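Local coordinates for protein hydrolase, HAD superfamily, subfamily III A (Legionella pneumophila, PDB 3N1U) that probably hydrolyses 3-deoxy-D-manno-octulosonate 8-phosphate to 3-deoxy-D-manno-octulosonate and inorganic phosphate, a magnesium-dependent step of lipopolysaccharide biosynthesis, at residues A[93-98]-A[120-125]. Residues are numbered along the deposited sequence; the frame is centred on the assembly and turned at random.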
loop_
_atom_site.group_PDB
_atom_site.type_symbol
_atom_site.label_atom_id
_atom_site.label_comp_id
_atom_site.label_asym_id
_atom_site.label_seq_id
_atom_site.Cartn_x
_atom_site.Cartn_y
_atom_site.Cartn_z
ATOM N N VAL A 93 -22.431 -15.846 -4.235
ATOM C CA VAL A 93 -21.518 -16.585 -3.365
ATOM C C VAL A 93 -20.977 -17.772 -4.158
ATOM O O VAL A 93 -19.763 -17.981 -4.232
ATOM C CB VAL A 93 -22.232 -17.090 -2.091
ATOM C CG1 VAL A 93 -21.431 -18.224 -1.436
ATOM C CG2 VAL A 93 -22.479 -15.918 -1.127
ATOM N N ASP A 94 -21.899 -18.559 -4.715
ATOM C CA ASP A 94 -21.572 -19.478 -5.806
ATOM C C ASP A 94 -21.860 -18.714 -7.109
ATOM O O ASP A 94 -22.972 -18.194 -7.269
ATOM C CB ASP A 94 -22.428 -20.751 -5.741
ATOM C CG ASP A 94 -21.903 -21.858 -6.657
ATOM O OD1 ASP A 94 -21.923 -21.692 -7.897
ATOM O OD2 ASP A 94 -21.489 -22.916 -6.137
ATOM N N LYS A 95 -20.865 -18.671 -8.008
ATOM C CA LYS A 95 -20.858 -17.802 -9.209
ATOM C C LYS A 95 -21.325 -18.499 -10.502
ATOM O O LYS A 95 -21.494 -17.844 -11.537
ATOM C CB LYS A 95 -19.449 -17.235 -9.424
ATOM C CG LYS A 95 -18.976 -16.309 -8.246
ATOM C CD LYS A 95 -17.666 -15.594 -8.589
ATOM C CE LYS A 95 -17.344 -14.520 -7.513
ATOM N NZ LYS A 95 -16.082 -13.817 -7.839
ATOM N N ARG A 96 -21.543 -19.810 -10.427
ATOM C CA ARG A 96 -21.856 -20.612 -11.638
ATOM C C ARG A 96 -23.140 -20.137 -12.274
ATOM O O ARG A 96 -23.245 -20.050 -13.500
ATOM C CB ARG A 96 -21.926 -22.112 -11.295
ATOM C CG ARG A 96 -20.525 -22.688 -10.923
ATOM C CD ARG A 96 -20.588 -24.143 -10.515
ATOM N NE ARG A 96 -21.278 -24.332 -9.244
ATOM C CZ ARG A 96 -21.776 -25.484 -8.809
ATOM N NH1 ARG A 96 -21.699 -26.588 -9.554
ATOM N NH2 ARG A 96 -22.372 -25.527 -7.627
ATOM N N SER A 97 -24.141 -19.845 -11.438
ATOM C CA SER A 97 -25.463 -19.447 -11.957
ATOM C C SER A 97 -25.428 -18.071 -12.663
ATOM O O SER A 97 -26.075 -17.851 -13.703
ATOM C CB SER A 97 -26.499 -19.465 -10.818
ATOM O OG SER A 97 -27.733 -19.069 -11.344
ATOM N N ALA A 98 -24.656 -17.139 -12.122
ATOM C CA ALA A 98 -24.507 -15.859 -12.817
ATOM C C ALA A 98 -23.791 -16.032 -14.174
ATOM O O ALA A 98 -24.115 -15.351 -15.132
ATOM C CB ALA A 98 -23.722 -14.838 -11.944
ATOM N N LEU A 120 -11.362 -19.287 -4.234
ATOM C CA LEU A 120 -11.949 -20.574 -4.597
ATOM C C LEU A 120 -13.286 -20.476 -5.328
ATOM O O LEU A 120 -13.547 -21.301 -6.191
ATOM C CB LEU A 120 -12.052 -21.472 -3.339
ATOM C CG LEU A 120 -10.710 -21.578 -2.586
ATOM C CD1 LEU A 120 -10.971 -22.395 -1.306
ATOM C CD2 LEU A 120 -9.691 -22.300 -3.454
ATOM N N PRO A 121 -14.144 -19.492 -4.985
ATOM C CA PRO A 121 -15.424 -19.455 -5.753
ATOM C C PRO A 121 -15.285 -19.084 -7.236
ATOM O O PRO A 121 -16.198 -19.368 -8.031
ATOM C CB PRO A 121 -16.290 -18.455 -4.983
ATOM C CG PRO A 121 -15.571 -18.359 -3.527
ATOM C CD PRO A 121 -14.114 -18.484 -3.895
ATOM N N ASP A 122 -14.117 -18.561 -7.616
ATOM C CA ASP A 122 -13.800 -18.292 -9.028
ATOM C C ASP A 122 -13.342 -19.543 -9.777
ATOM O O ASP A 122 -13.354 -19.575 -11.002
ATOM C CB ASP A 122 -12.695 -17.231 -9.124
ATOM C CG ASP A 122 -13.051 -15.936 -8.426
ATOM O OD1 ASP A 122 -14.166 -15.390 -8.648
ATOM O OD2 ASP A 122 -12.203 -15.446 -7.637
ATOM N N LEU A 123 -12.894 -20.552 -9.039
ATOM C CA LEU A 123 -12.285 -21.736 -9.669
ATOM C C LEU A 123 -13.121 -22.444 -10.770
ATOM O O LEU A 123 -12.598 -22.729 -11.841
ATOM C CB LEU A 123 -11.928 -22.781 -8.592
ATOM C CG LEU A 123 -10.455 -22.898 -8.268
ATOM C CD1 LEU A 123 -10.384 -24.047 -7.241
ATOM C CD2 LEU A 123 -9.734 -23.262 -9.599
ATOM N N PRO A 124 -14.407 -22.732 -10.508
ATOM C CA PRO A 124 -15.175 -23.416 -11.574
ATOM C C PRO A 124 -15.328 -22.567 -12.837
ATOM O O PRO A 124 -15.399 -23.135 -13.919
ATOM C CB PRO A 124 -16.554 -23.621 -10.938
ATOM C CG PRO A 124 -16.297 -23.566 -9.412
ATOM C CD PRO A 124 -15.189 -22.587 -9.258
ATOM N N LEU A 125 -15.424 -21.235 -12.695
ATOM C CA LEU A 125 -15.474 -20.361 -13.853
ATOM C C LEU A 125 -14.127 -20.292 -14.575
ATOM O O LEU A 125 -14.053 -20.392 -15.805
ATOM C CB LEU A 125 -16.018 -18.975 -13.477
ATOM C CG LEU A 125 -17.468 -19.036 -12.936
ATOM C CD1 LEU A 125 -17.988 -17.615 -12.959
ATOM C CD2 LEU A 125 -18.347 -19.922 -13.805
HETATM O O HOH W 1 -18.528 -20.439 -7.555
#
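K95 and D122 form a buried salt bridge beside the metal site of this HAD-type Rossmannoid fold, joining the turn that leads into helix 96-106 to the turn after strand 113-117. NZ of K95 lies 2.6 Å from OD1 of D122, on the syn side of the carboxylate. The ammonium group gets there through an extended side chain, all torsions beyond CG being near 180°, whose CD passes 4.1 Å from the carbonyl O of P121. NZ also forms a salt bridge to OD1 of D25, a calcium ligand, and hydrogen bonds to I68 O and Y115 OH, so it bridges the carboxylates of D25 and D122. The placement is consistent with the motif III lysine of HAD phosphatases, which probably offsets the negative charge of the aspartates around the metal. D122 is itself held from both oxygens, OD1 by Y115 OH and OD2 by the backbone N atoms of D118 and D119. Its side chain comes within about 4 Å of the calcium at its nearest atom but stays outside the ligand set D25, D27 and D118; the spacing of D118 and D122 fits the GDxxxD pattern of HAD motif IV, and the bonds to OD2 probably fix the loop carrying D118.

Around the bridge, CB of P121 touches the carbonyl O of V93 at 3.6 Å, and CD1 of L125 packs 3.8 Å from CB of K95. A water ties the two backbones together, accepting from K95 N at 3.0 Å and donating to P121 O at 2.6 Å. Farther out, the aliphatic part of R96 crosses P124 at about a right angle, with CG 4.1 Å from the proline CB. The bend of R96 at chi3 (-68°) brings its guanidinium side-on to D94, whose OD1 takes both NE and, as a helix cap, R96 N, while NH2 meets OD2 from above the carboxylate plane.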